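Local coordinates for Glyoxalase/bleomycin resistance protein/dioxygenase (PDB 2RK9) that is of unknown function but belongs to the glyoxalase/bleomycin resistance protein/dioxygenase superfamily, whose members include metal-dependent enzymes and drug-binding proteins, at residues F14-S19 / E39-T44; V18-F23 / F29-E34; Q89-N92 / S98-L101; F120-P125 / F130-D135. The protein carries 1 engineered substitution. One frame throughout, in Å; residues are numbered along the deposited sequence.

Contact 1 (F14-S19 / E39-T44); sequences FDINVS and EFVYLT
At the N-terminal end of helix 16-26, Ile16 packs against the start of strand 40-45, so this contact seats a capped helix end on the sheet. Ile16 suits the place because its two branches divide the work. Placing CG1 opposite the backbone N (chi1 -171°) sends the longer branch across the strand, where CG1 lies 3.7 Å from the carbonyl oxygen Glu39 O and CD1 lies 4.0 Å from the methyl Val41 CG2. The short branch, CG2, rests 3.9 Å from Glu39 OE1, the near oxygen of a carboxylate carried on an extended chain. One water accepts from Ile16 N at 2.9 Å and lies close to that same OE1, a possible polar link beside the apolar contact.

Asp15 is the N-cap. Its OD1 receives Val18 N at 3.1 Å, with the donor coming from above the carboxylate plane, and a weaker, more bent bond comes from Asn17 N. A carboxylate is apt here, since it accepts from N-H groups of the first turn, which have no helical carbonyl partner, and would be stabilised by the positive end of the helix dipole. Glu39 has a left-handed backbone (phi 57°) and forms a G1 beta bulge with Phe40, both facing Arg35. Beyond the contact, Ile16 also touches Leu52 of strand 48-53, while Val41 meets Gln20 of the helix and Val31 of strand 30-35.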
# COMPACT_ATOMS: atom_id res chain seq x y z
N PHE B 14 -15.65 -0.98 6.16
CA PHE B 14 -17.10 -0.98 6.28
C PHE B 14 -17.50 -0.72 7.73
O PHE B 14 -18.39 0.09 8.00
CB PHE B 14 -17.67 -2.33 5.82
CG PHE B 14 -17.44 -2.62 4.37
CD1 PHE B 14 -18.19 -1.98 3.39
CD2 PHE B 14 -16.47 -3.52 3.98
CE1 PHE B 14 -17.97 -2.23 2.04
CE2 PHE B 14 -16.24 -3.79 2.63
CZ PHE B 14 -16.99 -3.14 1.66
N ASP B 15 -16.84 -1.40 8.66
CA ASP B 15 -17.08 -1.22 10.09
C ASP B 15 -15.71 -1.03 10.74
O ASP B 15 -14.95 -1.99 10.90
CB ASP B 15 -17.77 -2.46 10.68
CG ASP B 15 -18.13 -2.29 12.14
OD1 ASP B 15 -17.29 -1.78 12.91
OD2 ASP B 15 -19.25 -2.69 12.53
N ILE B 16 -15.39 0.21 11.11
CA ILE B 16 -14.09 0.50 11.69
C ILE B 16 -13.74 -0.29 12.94
O ILE B 16 -12.57 -0.62 13.16
CB ILE B 16 -13.95 2.00 12.01
CG1 ILE B 16 -12.50 2.30 12.40
CG2 ILE B 16 -14.86 2.39 13.16
CD1 ILE B 16 -11.50 1.95 11.32
N ASN B 17 -14.72 -0.60 13.78
CA ASN B 17 -14.46 -1.35 14.99
C ASN B 17 -14.06 -2.78 14.66
O ASN B 17 -13.16 -3.35 15.29
CB ASN B 17 -15.71 -1.34 15.89
CG ASN B 17 -15.87 -0.03 16.64
OD1 ASN B 17 -16.98 0.33 17.07
ND2 ASN B 17 -14.77 0.69 16.82
N VAL B 18 -14.73 -3.36 13.67
CA VAL B 18 -14.44 -4.72 13.25
C VAL B 18 -13.04 -4.82 12.65
O VAL B 18 -12.29 -5.74 12.97
CB VAL B 18 -15.48 -5.20 12.20
CG1 VAL B 18 -15.04 -6.54 11.59
CG2 VAL B 18 -16.85 -5.35 12.86
N SER B 19 -12.69 -3.87 11.79
CA SER B 19 -11.37 -3.88 11.17
C SER B 19 -10.26 -3.63 12.18
O SER B 19 -9.20 -4.26 12.13
CB SER B 19 -11.32 -2.83 10.06
OG SER B 19 -12.28 -3.14 9.07
N GLU B 39 -13.45 8.32 12.79
CA GLU B 39 -13.34 6.88 12.55
C GLU B 39 -11.98 6.58 11.93
O GLU B 39 -11.85 5.73 11.05
CB GLU B 39 -14.46 6.40 11.63
CG GLU B 39 -15.84 6.40 12.27
CD GLU B 39 -16.92 5.93 11.31
OE1 GLU B 39 -16.82 4.79 10.81
OE2 GLU B 39 -17.87 6.71 11.04
N PHE B 40 -10.96 7.29 12.41
CA PHE B 40 -9.60 7.13 11.91
C PHE B 40 -8.71 6.45 12.95
O PHE B 40 -8.76 6.79 14.13
CB PHE B 40 -9.02 8.50 11.58
CG PHE B 40 -7.57 8.47 11.15
CD1 PHE B 40 -7.23 8.18 9.84
CD2 PHE B 40 -6.56 8.74 12.07
CE1 PHE B 40 -5.89 8.17 9.45
CE2 PHE B 40 -5.23 8.73 11.69
CZ PHE B 40 -4.89 8.44 10.38
N VAL B 41 -7.91 5.49 12.49
CA VAL B 41 -7.01 4.76 13.37
C VAL B 41 -5.66 4.59 12.68
O VAL B 41 -5.59 4.26 11.50
CB VAL B 41 -7.57 3.36 13.70
CG1 VAL B 41 -6.74 2.72 14.81
CG2 VAL B 41 -9.04 3.47 14.10
N TYR B 42 -4.58 4.85 13.42
CA TYR B 42 -3.24 4.70 12.87
C TYR B 42 -2.58 3.53 13.58
O TYR B 42 -2.37 3.57 14.79
CB TYR B 42 -2.42 5.97 13.10
CG TYR B 42 -1.17 6.02 12.27
CD1 TYR B 42 -1.12 6.73 11.08
CD2 TYR B 42 -0.02 5.33 12.66
CE1 TYR B 42 0.03 6.77 10.30
CE2 TYR B 42 1.14 5.35 11.88
CZ TYR B 42 1.15 6.08 10.70
OH TYR B 42 2.28 6.11 9.92
N LEU B 43 -2.26 2.47 12.84
CA LEU B 43 -1.64 1.30 13.45
C LEU B 43 -0.24 1.00 12.93
O LEU B 43 0.20 1.55 11.92
CB LEU B 43 -2.53 0.07 13.28
CG LEU B 43 -3.97 0.23 13.77
CD1 LEU B 43 -4.82 0.78 12.64
CD2 LEU B 43 -4.52 -1.12 14.22
N THR B 44 0.45 0.11 13.63
CA THR B 44 1.79 -0.29 13.25
C THR B 44 2.05 -1.71 13.73
O THR B 44 1.47 -2.16 14.73
CB THR B 44 2.86 0.65 13.86
OG1 THR B 44 4.16 0.33 13.35
CG2 THR B 44 2.87 0.52 15.37
O HOH W 1 -17.20 2.33 10.35

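Contact 2 (V18-F23 / F29-E34); sequences VSQSFF and FEVKYE
Phe23 of helix 16-26 and Phe29, just ahead of strand 30-35, form a T-shaped pair where the helix runs through a short connection into the next strand of the sheet, in the fold of the glyoxalase/bleomycin resistance superfamily. Followed outward, the Phe23 side chain begins with CB, 4.2 Å from Phe29 CB. Both side chains place CG beside their own backbone N (chi1 -83° in Phe23 and -79° in Phe29), and they run side by side in the same direction. Further out, Phe23 CD2 reaches the middle of the neighbouring ring: it stands 3.7 Å above the Phe29 ring plane, over its centre, and is 3.9 Å from Phe29 CE2. Last, Phe23 CE2 lies 4.1 Å from Phe29 CZ. The edge of Phe23 thus meets the face of Phe29, with the planes at 79°.

The backbone brings the two bases together. Phe29 N donates to Phe23 O over 2.9 Å in a nearly straight bond.

Nearer the start of the helix the spacing widens, and a longer residue spans it. The extended side chain of Gln20 sets Gln20 NE2 3.9 Å from Val31 CG2. The ring pair continues into neighbouring apolar parts: Phe23 touches Leu43, Phe29 touches Leu45, and the Phe29 ring also meets Trp79 of the second subunit. The weakly positive ring hydrogen on Phe23 CD2 would be drawn to the electron-rich Phe29 face, so this buried pair gains some electrostatic attraction beyond dispersion, and the one backbone hydrogen bond pairs an N-H and a carbonyl that would be costly to bury without partners.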
# COMPACT_ATOMS: atom_id res chain seq x y z
N VAL B 18 -14.73 -3.36 13.67
CA VAL B 18 -14.44 -4.72 13.25
C VAL B 18 -13.04 -4.82 12.65
O VAL B 18 -12.29 -5.74 12.97
CB VAL B 18 -15.48 -5.20 12.20
CG1 VAL B 18 -15.04 -6.54 11.59
CG2 VAL B 18 -16.85 -5.35 12.86
N SER B 19 -12.69 -3.87 11.79
CA SER B 19 -11.37 -3.88 11.17
C SER B 19 -10.26 -3.63 12.18
O SER B 19 -9.20 -4.26 12.13
CB SER B 19 -11.32 -2.83 10.06
OG SER B 19 -12.28 -3.14 9.07
N GLN B 20 -10.48 -2.71 13.10
CA GLN B 20 -9.46 -2.43 14.10
C GLN B 20 -9.21 -3.67 14.95
O GLN B 20 -8.06 -4.02 15.21
CB GLN B 20 -9.89 -1.28 15.01
CG GLN B 20 -8.84 -0.90 16.03
CD GLN B 20 -9.31 0.21 16.94
OE1 GLN B 20 -9.91 1.18 16.48
NE2 GLN B 20 -9.03 0.09 18.24
N SER B 21 -10.28 -4.34 15.37
CA SER B 21 -10.15 -5.53 16.20
C SER B 21 -9.42 -6.63 15.47
O SER B 21 -8.66 -7.39 16.06
CB SER B 21 -11.52 -6.03 16.64
OG SER B 21 -12.19 -5.04 17.41
N PHE B 22 -9.65 -6.72 14.16
CA PHE B 22 -9.00 -7.74 13.36
C PHE B 22 -7.50 -7.51 13.35
O PHE B 22 -6.71 -8.42 13.60
CB PHE B 22 -9.50 -7.71 11.92
CG PHE B 22 -8.93 -8.80 11.08
CD1 PHE B 22 -9.47 -10.09 11.14
CD2 PHE B 22 -7.85 -8.56 10.23
CE1 PHE B 22 -8.93 -11.11 10.37
CE2 PHE B 22 -7.31 -9.58 9.47
CZ PHE B 22 -7.85 -10.86 9.54
N PHE B 23 -7.10 -6.28 13.05
CA PHE B 23 -5.68 -5.95 13.01
C PHE B 23 -5.00 -6.10 14.36
O PHE B 23 -3.90 -6.62 14.45
CB PHE B 23 -5.47 -4.53 12.48
CG PHE B 23 -5.48 -4.43 10.99
CD1 PHE B 23 -6.66 -4.57 10.28
CD2 PHE B 23 -4.29 -4.27 10.30
CE1 PHE B 23 -6.67 -4.54 8.89
CE2 PHE B 23 -4.28 -4.24 8.91
CZ PHE B 23 -5.47 -4.37 8.20
N PHE B 29 -1.36 -5.97 15.59
CA PHE B 29 -0.94 -4.59 15.37
C PHE B 29 -1.19 -3.81 16.65
O PHE B 29 -1.94 -4.25 17.52
CB PHE B 29 -1.74 -3.94 14.23
CG PHE B 29 -1.27 -4.33 12.86
CD1 PHE B 29 -1.24 -5.66 12.46
CD2 PHE B 29 -0.88 -3.35 11.96
CE1 PHE B 29 -0.83 -6.01 11.18
CE2 PHE B 29 -0.46 -3.68 10.67
CZ PHE B 29 -0.44 -5.01 10.28
N GLU B 30 -0.56 -2.64 16.74
CA GLU B 30 -0.72 -1.76 17.89
C GLU B 30 -1.28 -0.43 17.40
O GLU B 30 -0.84 0.08 16.37
CB GLU B 30 0.63 -1.50 18.56
CG GLU B 30 1.47 -2.74 18.81
CD GLU B 30 2.76 -2.44 19.55
OE1 GLU B 30 3.62 -1.68 19.02
OE2 GLU B 30 2.92 -2.96 20.67
N VAL B 31 -2.26 0.11 18.11
CA VAL B 31 -2.83 1.39 17.74
C VAL B 31 -1.81 2.43 18.22
O VAL B 31 -1.47 2.44 19.40
CB VAL B 31 -4.18 1.67 18.45
CG1 VAL B 31 -4.76 2.98 17.98
CG2 VAL B 31 -5.14 0.55 18.18
N LYS B 32 -1.32 3.27 17.31
CA LYS B 32 -0.37 4.30 17.70
C LYS B 32 -1.17 5.52 18.14
O LYS B 32 -0.85 6.15 19.15
CB LYS B 32 0.56 4.65 16.53
CG LYS B 32 1.46 5.83 16.85
CD LYS B 32 2.51 6.05 15.78
CE LYS B 32 3.83 5.41 16.17
NZ LYS B 32 4.83 5.57 15.08
N TYR B 33 -2.21 5.85 17.39
CA TYR B 33 -3.08 6.97 17.76
C TYR B 33 -4.36 6.92 16.93
O TYR B 33 -4.44 6.18 15.95
CB TYR B 33 -2.35 8.32 17.60
CG TYR B 33 -1.93 8.70 16.19
CD1 TYR B 33 -2.75 9.49 15.39
CD2 TYR B 33 -0.70 8.28 15.67
CE1 TYR B 33 -2.35 9.87 14.10
CE2 TYR B 33 -0.30 8.66 14.39
CZ TYR B 33 -1.13 9.45 13.62
OH TYR B 33 -0.74 9.83 12.35
N GLU B 34 -5.36 7.70 17.35
CA GLU B 34 -6.64 7.72 16.65
C GLU B 34 -7.25 9.11 16.57
O GLU B 34 -6.73 10.08 17.12
CB GLU B 34 -7.69 6.85 17.37
CG GLU B 34 -7.25 5.54 17.98
CD GLU B 34 -8.36 4.95 18.85
OE1 GLU B 34 -8.06 4.10 19.70
OE2 GLU B 34 -9.53 5.33 18.67

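Contact 3 (Q89-N92 / S98-L101); sequences QRVN and SIYL
With chi1 at -62°, Ile99 holds CG1 beside its own backbone N, which sets CG1 against Val91, and the extended branch (chi2 177°) carries CD1 on to Asn92 of helix 84-94. This is helix-on-strand packing in the fold of the glyoxalase/bleomycin resistance superfamily, built on paired beta-alpha-beta-beta-beta modules: Ile99 opens strand 99-108, an outermost strand of the sheet within the chain, and a short loop joins it to the helix. Val91 offers CG1, which lies 3.8 Å from Ile99 CG1, so branched aliphatic groups cross obliquely in a small apolar contact. A beta-branched residue on each side gives compact, rather rigid surfaces that need little reach. Val91 also touches Phe120 in strand 115-123 and Leu27 of the second subunit, which places its methyls in a wider apolar layer. Just past Ile99, Tyr100 and Leu101 both face Met121 in a classic beta bulge.

Asn92 is partly exposed, a fitting place for a residue whose stem packs on the apolar side chain while the amide lies at its outer end. Its CB is 4.1 Å from Ile99 CD1, its backbone CA 3.8 Å, and the amide lies beside the same methyl, with Asn92 ND2 3.3 Å from Ile99 CD1.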
# COMPACT_ATOMS: atom_id res chain seq x y z
N GLN B 89 4.63 19.55 -10.69
CA GLN B 89 4.65 20.30 -11.94
C GLN B 89 4.75 19.38 -13.16
O GLN B 89 4.15 19.67 -14.19
CB GLN B 89 5.77 21.36 -11.92
CG GLN B 89 7.15 20.84 -11.67
CD GLN B 89 8.20 21.93 -11.79
OE1 GLN B 89 8.29 22.83 -10.94
NE2 GLN B 89 8.98 21.88 -12.87
N ARG B 90 5.45 18.26 -13.03
CA ARG B 90 5.57 17.33 -14.16
C ARG B 90 4.24 16.62 -14.40
O ARG B 90 3.83 16.43 -15.55
CB ARG B 90 6.67 16.29 -13.91
CG ARG B 90 6.93 15.42 -15.14
CD ARG B 90 8.13 14.49 -14.98
NE ARG B 90 8.02 13.64 -13.80
CZ ARG B 90 8.59 13.91 -12.63
NH1 ARG B 90 9.32 15.01 -12.48
NH2 ARG B 90 8.42 13.08 -11.61
N VAL B 91 3.55 16.25 -13.32
CA VAL B 91 2.26 15.57 -13.44
C VAL B 91 1.24 16.51 -14.07
O VAL B 91 0.47 16.12 -14.95
CB VAL B 91 1.74 15.13 -12.06
CG1 VAL B 91 0.33 14.55 -12.18
CG2 VAL B 91 2.68 14.09 -11.47
N ASN B 92 1.26 17.76 -13.62
CA ASN B 92 0.36 18.79 -14.11
C ASN B 92 0.62 19.07 -15.58
O ASN B 92 -0.30 19.43 -16.33
CB ASN B 92 0.57 20.06 -13.29
CG ASN B 92 -0.69 20.89 -13.14
OD1 ASN B 92 -0.64 21.98 -12.57
ND2 ASN B 92 -1.82 20.39 -13.64
N SER B 98 -5.01 13.38 -14.71
CA SER B 98 -4.80 12.33 -13.72
C SER B 98 -4.79 12.88 -12.30
O SER B 98 -4.78 12.13 -11.33
CB SER B 98 -3.49 11.59 -13.98
OG SER B 98 -3.59 10.73 -15.10
N ILE B 99 -4.79 14.21 -12.18
CA ILE B 99 -4.78 14.83 -10.87
C ILE B 99 -6.15 14.70 -10.22
O ILE B 99 -7.16 15.11 -10.79
CB ILE B 99 -4.36 16.31 -10.96
CG1 ILE B 99 -2.93 16.38 -11.52
CG2 ILE B 99 -4.41 16.96 -9.59
CD1 ILE B 99 -2.42 17.78 -11.75
N TYR B 100 -6.16 14.12 -9.02
CA TYR B 100 -7.37 13.86 -8.25
C TYR B 100 -7.58 14.95 -7.20
O TYR B 100 -8.71 15.33 -6.89
CB TYR B 100 -7.22 12.50 -7.58
CG TYR B 100 -8.38 12.06 -6.73
CD1 TYR B 100 -9.44 11.34 -7.26
CD2 TYR B 100 -8.38 12.31 -5.35
CE1 TYR B 100 -10.48 10.87 -6.45
CE2 TYR B 100 -9.40 11.85 -4.53
CZ TYR B 100 -10.45 11.13 -5.08
OH TYR B 100 -11.45 10.67 -4.26
N LEU B 101 -6.48 15.43 -6.64
CA LEU B 101 -6.52 16.50 -5.65
C LEU B 101 -5.33 17.40 -5.97
O LEU B 101 -4.20 16.92 -6.06
CB LEU B 101 -6.38 15.94 -4.23
CG LEU B 101 -6.43 16.99 -3.12
CD1 LEU B 101 -7.85 17.44 -2.90
CD2 LEU B 101 -5.90 16.41 -1.83

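Contact 4 (F120-P125 / F130-D135); sequences FMVQTP and FRFCQD. Engineered in segment 120-125: Met121 (natural residue Ile).
Phe120 and Phe132 touch ring to ring, CZ of Phe120 lying 3.7 Å from CD2 of Phe132, with the planes oblique at 42° and the side chains running the same way. Phe132 meets Val122 too: the methyl CG1 of Val122 comes to its edge, 3.6 Å from Phe132 CE2. That methyl also packs on Phe130 CB, while Thr124 lays CG2 3.8 Å from Phe130 CE2, its hydroxyl in a weak hydrogen bond with Tyr128 N. The methyls of branched side chains thus lie between large rings.

The backbone sets these neighbours. Phe120 pairs with Phe132, and Val122 with Phe130, as antiparallel hydrogen-bonded pairs; Phe130 N reaches Val122 O at 2.9 Å almost straight, and Val122 N returns to Phe130 O at the same length. Strands 115-123 and 129-135 thus form a beta hairpin in the sheet of this superfamily fold.

Between the two lies the non-hydrogen-bonded pair Met121 and Arg131, whose side chains take the other face. Met121, an engineered residue present as selenomethionine, sets CG 3.7 Å from Arg131 CG and its selenium over one face of the guanidinium, toward its rim. Bends at chi2 (-149°) and chi3 (-56°) turn the arginine's end, which forms a salt bridge through NH2 with Glu10. On the phenylalanine face, Phe120 and Tyr88, like Phe132 and Trp79, pair edge-to-face, and Phe130 packs on Leu11 of the second subunit.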
# COMPACT_ATOMS: atom_id res chain seq x y z
N PHE B 120 -0.71 16.13 -2.81
CA PHE B 120 -1.60 16.15 -3.95
C PHE B 120 -1.91 14.69 -4.23
O PHE B 120 -1.18 13.80 -3.79
CB PHE B 120 -0.99 16.86 -5.17
CG PHE B 120 0.01 16.06 -5.94
CD1 PHE B 120 -0.40 15.26 -7.01
CD2 PHE B 120 1.37 16.16 -5.67
CE1 PHE B 120 0.54 14.58 -7.80
CE2 PHE B 120 2.31 15.49 -6.44
CZ PHE B 120 1.89 14.70 -7.51
N MSE B 121 -3.02 14.43 -4.91
CA MSE B 121 -3.38 13.06 -5.21
C MSE B 121 -3.48 12.83 -6.70
O MSE B 121 -3.91 13.70 -7.45
CB MSE B 121 -4.71 12.68 -4.57
CG MSE B 121 -4.65 12.54 -3.06
SE MSE B 121 -6.37 12.14 -2.31
CE MSE B 121 -6.53 10.32 -2.94
N VAL B 122 -3.08 11.64 -7.13
CA VAL B 122 -3.14 11.30 -8.54
C VAL B 122 -3.68 9.89 -8.70
O VAL B 122 -3.50 9.05 -7.83
CB VAL B 122 -1.74 11.38 -9.20
CG1 VAL B 122 -0.82 10.31 -8.65
CG2 VAL B 122 -1.87 11.23 -10.71
N GLN B 123 -4.36 9.66 -9.81
CA GLN B 123 -4.89 8.34 -10.09
C GLN B 123 -4.09 7.80 -11.26
O GLN B 123 -3.93 8.47 -12.27
CB GLN B 123 -6.36 8.43 -10.48
CG GLN B 123 -6.93 7.08 -10.90
CD GLN B 123 -8.39 7.16 -11.27
OE1 GLN B 123 -8.77 7.93 -12.15
NE2 GLN B 123 -9.22 6.38 -10.60
N THR B 124 -3.59 6.58 -11.10
CA THR B 124 -2.81 5.94 -12.15
C THR B 124 -3.80 5.40 -13.19
O THR B 124 -5.00 5.34 -12.93
CB THR B 124 -1.97 4.79 -11.60
OG1 THR B 124 -2.82 3.68 -11.28
CG2 THR B 124 -1.24 5.24 -10.33
N PRO B 125 -3.31 5.01 -14.37
CA PRO B 125 -4.20 4.49 -15.42
C PRO B 125 -5.12 3.35 -14.98
O PRO B 125 -6.25 3.23 -15.46
CB PRO B 125 -3.22 4.04 -16.51
CG PRO B 125 -2.05 5.00 -16.33
CD PRO B 125 -1.91 5.02 -14.82
N PHE B 130 -2.89 7.62 -5.35
CA PHE B 130 -1.67 7.91 -4.60
C PHE B 130 -1.76 9.32 -4.04
O PHE B 130 -2.08 10.27 -4.76
CB PHE B 130 -0.45 7.83 -5.52
CG PHE B 130 0.05 6.43 -5.77
CD1 PHE B 130 1.26 6.01 -5.25
CD2 PHE B 130 -0.68 5.55 -6.56
CE1 PHE B 130 1.74 4.72 -5.50
CE2 PHE B 130 -0.22 4.27 -6.81
CZ PHE B 130 1.00 3.85 -6.28
N ARG B 131 -1.48 9.47 -2.75
CA ARG B 131 -1.47 10.78 -2.13
C ARG B 131 -0.02 11.05 -1.79
O ARG B 131 0.50 10.55 -0.78
CB ARG B 131 -2.31 10.78 -0.84
CG ARG B 131 -2.40 12.15 -0.19
CD ARG B 131 -2.53 12.04 1.32
NE ARG B 131 -3.67 11.22 1.75
CZ ARG B 131 -4.90 11.69 1.93
NH1 ARG B 131 -5.16 12.97 1.72
NH2 ARG B 131 -5.87 10.88 2.35
N PHE B 132 0.66 11.82 -2.64
CA PHE B 132 2.06 12.14 -2.41
C PHE B 132 2.15 13.23 -1.36
O PHE B 132 1.40 14.21 -1.41
CB PHE B 132 2.71 12.57 -3.72
CG PHE B 132 2.87 11.45 -4.71
CD1 PHE B 132 3.77 10.42 -4.45
CD2 PHE B 132 2.09 11.39 -5.86
CE1 PHE B 132 3.89 9.34 -5.33
CE2 PHE B 132 2.20 10.31 -6.74
CZ PHE B 132 3.10 9.29 -6.47
N CYS B 133 3.05 13.05 -0.40
CA CYS B 133 3.20 14.00 0.70
C CYS B 133 4.64 14.37 0.97
O CYS B 133 5.54 13.53 0.87
CB CYS B 133 2.64 13.42 2.00
SG CYS B 133 0.97 12.77 1.95
N GLN B 134 4.86 15.62 1.35
CA GLN B 134 6.19 16.10 1.71
C GLN B 134 6.04 16.91 2.99
O GLN B 134 5.28 17.88 3.03
CB GLN B 134 6.78 17.00 0.63
CG GLN B 134 8.24 17.33 0.91
CD GLN B 134 8.70 18.59 0.22
OE1 GLN B 134 8.48 18.78 -0.98
NE2 GLN B 134 9.35 19.48 0.97
N ASP B 135 6.76 16.53 4.03
CA ASP B 135 6.71 17.27 5.28
C ASP B 135 7.56 18.52 5.19
O ASP B 135 8.42 18.64 4.32
CB ASP B 135 7.22 16.40 6.43
CG ASP B 135 6.30 15.25 6.74
OD1 ASP B 135 6.12 14.38 5.87
OD2 ASP B 135 5.74 15.22 7.86

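Overall arrangement
Contact 4 is the buried one, its centre about 8 Å from the centre of the chain, and alone of the four it joins two paired strands, with repeated backbone bonds beneath its rings. Contacts 1, 2 and 3 have centres about 14 to 16 Å from it and set helix against strand, relying mostly on side-chain packing. Contacts 1 and 2 share helix 16-26 and meet through neighbouring strands 40-45 and 30-35; the first adds a capped helix end and a water, the second an aromatic pair. Contact 3, across the chain's centre from both, adjoins contact 4 through probable backbone hydrogen bonds between strands 99-108 and 115-123. All four touch the second subunit.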